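Local coordinates for glucose dehydrogenase (Serratia sp. FS14, PDB 7CDY), which belongs to the glucose/sorbosone dehydrogenase family of beta-propeller proteins and carries a bound calcium ion, at residues Y227-A232 / Q241-A246. Residues are numbered along the deposited sequence; the frame is centred on the assembly and turned at random.
Sequences YGWPLA and QPIPEA. With CA (calcium ion), chain D.
Pro230 O faces the turn 243-246, several of whose carbons gather before it: Ala246 CA lies 3.3 Å away in a bent CA-H...O contact (126° at the hydrogen), Ala246 CB flanks the oxygen at van der Waals range and Ile243 CG2 lies farther off. A second such contact, 134° at the hydrogen, runs from Ala246 CA to Leu231 O. No conventional hydrogen bond joins 227-232 to 241-246. The type I turn Ile243-Ala246, closed by Ala246 N to Ile243 O at 3.1 Å, presents Glu245 to the Pro230 ring, with Glu245 CB 3.7 Å from Pro230 CG. Bending at chi2 (87°) folds the Glu245 carboxylate back beside that ring, where OE2 forms a salt bridge with Arg147. Both segments belong to the long loop between strands 216-219 and 259-261 of one propeller sheet. Following a cis peptide bond, Pro230 sets its CB 3.7 Å above the centre of the Trp229 ring; Trp229 CH2 meets Ile243 CD1 at 3.9 Å, the side chains crossing nearly perpendicularly, while Trp229 NE1 is hydrogen-bonded to Glu143 OE2. At the calcium end, Tyr227 O binds the ion at 2.3 Å, Glu217 also binds it, and water 1, another ligand, donates to Ala232 O at 2.7 Å.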
loop_
_atom_site.group_PDB
_atom_site.type_symbol
_atom_site.label_atom_id
_atom_site.label_comp_id
_atom_site.label_asym_id
_atom_site.label_seq_id
_atom_site.Cartn_x
_atom_site.Cartn_y
_atom_site.Cartn_z
ATOM N N TYR A 227 14.700 -6.006 -6.996
ATOM C CA TYR A 227 13.448 -6.545 -7.604
ATOM C C TYR A 227 13.373 -6.247 -9.119
ATOM O O TYR A 227 12.432 -6.546 -9.797
ATOM C CB TYR A 227 12.236 -6.353 -6.674
ATOM C CG TYR A 227 12.445 -7.253 -5.489
ATOM C CD1 TYR A 227 13.264 -6.878 -4.443
ATOM C CD2 TYR A 227 12.005 -8.551 -5.526
ATOM C CE1 TYR A 227 13.610 -7.768 -3.450
ATOM C CE2 TYR A 227 12.327 -9.444 -4.531
ATOM C CZ TYR A 227 13.152 -9.059 -3.504
ATOM O OH TYR A 227 13.511 -9.978 -2.588
ATOM N N GLY A 228 14.444 -5.624 -9.588
ATOM C CA GLY A 228 14.787 -5.492 -11.018
ATOM C C GLY A 228 14.256 -4.324 -11.815
ATOM O O GLY A 228 14.784 -4.093 -12.878
ATOM N N TRP A 229 13.257 -3.619 -11.322
ATOM C CA TRP A 229 12.693 -2.537 -12.171
ATOM C C TRP A 229 13.742 -1.449 -12.368
ATOM O O TRP A 229 14.330 -1.044 -11.395
ATOM C CB TRP A 229 11.437 -1.947 -11.537
ATOM C CG TRP A 229 10.852 -0.787 -12.294
ATOM C CD1 TRP A 229 10.944 0.531 -11.958
ATOM C CD2 TRP A 229 10.190 -0.826 -13.567
ATOM N NE1 TRP A 229 10.332 1.312 -12.895
ATOM C CE2 TRP A 229 9.837 0.505 -13.882
ATOM C CE3 TRP A 229 9.769 -1.847 -14.419
ATOM C CZ2 TRP A 229 9.143 0.844 -15.042
ATOM C CZ3 TRP A 229 9.077 -1.527 -15.563
ATOM C CH2 TRP A 229 8.768 -0.194 -15.854
ATOM N N PRO A 230 13.969 -0.904 -13.580
ATOM C CA PRO A 230 13.352 -1.224 -14.874
ATOM C C PRO A 230 14.209 -2.115 -15.773
ATOM O O PRO A 230 13.896 -2.238 -16.959
ATOM C CB PRO A 230 13.227 0.156 -15.524
ATOM C CG PRO A 230 14.484 0.844 -15.085
ATOM C CD PRO A 230 14.764 0.340 -13.667
ATOM N N LEU A 231 15.259 -2.733 -15.219
ATOM C CA LEU A 231 16.099 -3.638 -16.006
ATOM C C LEU A 231 15.393 -4.951 -16.301
ATOM O O LEU A 231 15.627 -5.566 -17.354
ATOM C CB LEU A 231 17.366 -3.952 -15.225
ATOM C CG LEU A 231 18.198 -2.762 -14.753
ATOM C CD1 LEU A 231 19.429 -3.226 -13.955
ATOM C CD2 LEU A 231 18.605 -1.908 -15.941
ATOM N N ALA A 232 14.549 -5.411 -15.386
ATOM C CA ALA A 232 13.765 -6.622 -15.565
ATOM C C ALA A 232 12.295 -6.272 -15.401
ATOM O O ALA A 232 11.931 -5.529 -14.476
ATOM C CB ALA A 232 14.162 -7.672 -14.534
ATOM N N GLN A 241 6.018 -0.340 -27.356
ATOM C CA GLN A 241 7.447 -0.587 -27.448
ATOM C C GLN A 241 7.972 -1.109 -26.112
ATOM O O GLN A 241 7.357 -0.889 -25.070
ATOM C CB GLN A 241 8.160 0.716 -27.796
ATOM C CG GLN A 241 7.809 1.246 -29.177
ATOM C CD GLN A 241 8.037 0.208 -30.252
ATOM O OE1 GLN A 241 9.157 -0.257 -30.448
ATOM N NE2 GLN A 241 6.972 -0.172 -30.946
ATOM N N PRO A 242 9.109 -1.806 -26.114
ATOM C CA PRO A 242 9.704 -2.250 -24.846
ATOM C C PRO A 242 10.035 -1.075 -23.938
ATOM O O PRO A 242 10.311 0.040 -24.388
ATOM C CB PRO A 242 10.987 -2.964 -25.287
ATOM C CG PRO A 242 10.729 -3.358 -26.715
ATOM C CD PRO A 242 9.878 -2.279 -27.283
ATOM N N ILE A 243 10.011 -1.343 -22.637
ATOM C CA ILE A 243 10.582 -0.382 -21.688
ATOM C C ILE A 243 12.044 -0.153 -22.068
ATOM O O ILE A 243 12.793 -1.132 -22.249
ATOM C CB ILE A 243 10.458 -0.935 -20.255
ATOM C CG1 ILE A 243 8.985 -0.986 -19.803
ATOM C CG2 ILE A 243 11.329 -0.147 -19.274
ATOM C CD1 ILE A 243 8.289 0.370 -19.676
ATOM N N PRO A 244 12.491 1.098 -22.234
ATOM C CA PRO A 244 13.819 1.341 -22.826
ATOM C C PRO A 244 14.974 0.723 -22.063
ATOM O O PRO A 244 15.963 0.317 -22.690
ATOM C CB PRO A 244 13.917 2.874 -22.851
ATOM C CG PRO A 244 12.512 3.344 -22.863
ATOM C CD PRO A 244 11.728 2.345 -22.059
ATOM N N GLU A 245 14.896 0.663 -20.737
ATOM C CA GLU A 245 15.977 0.152 -19.904
ATOM C C GLU A 245 15.951 -1.363 -19.749
ATOM O O GLU A 245 16.900 -1.932 -19.204
ATOM C CB GLU A 245 15.909 0.788 -18.508
ATOM C CG GLU A 245 15.933 2.314 -18.501
ATOM C CD GLU A 245 14.545 2.936 -18.639
ATOM O OE1 GLU A 245 14.456 4.179 -18.663
ATOM O OE2 GLU A 245 13.541 2.188 -18.744
ATOM N N ALA A 246 14.896 -2.025 -20.210
ATOM C CA ALA A 246 14.707 -3.432 -19.881
ATOM C C ALA A 246 15.675 -4.312 -20.662
ATOM O O ALA A 246 15.854 -4.154 -21.875
ATOM C CB ALA A 246 13.265 -3.859 -20.144
HETATM CA CA CA D . 10.268 -6.987 -10.476
HETATM O O HOH W 1 10.331 -5.388 -12.271
HETATM O O HOH W 2 10.056 -5.009 -9.104
HETATM O O HOH W 3 11.344 -8.369 -12.067
HETATM O O HOH W 4 10.464 -8.889 -8.928
#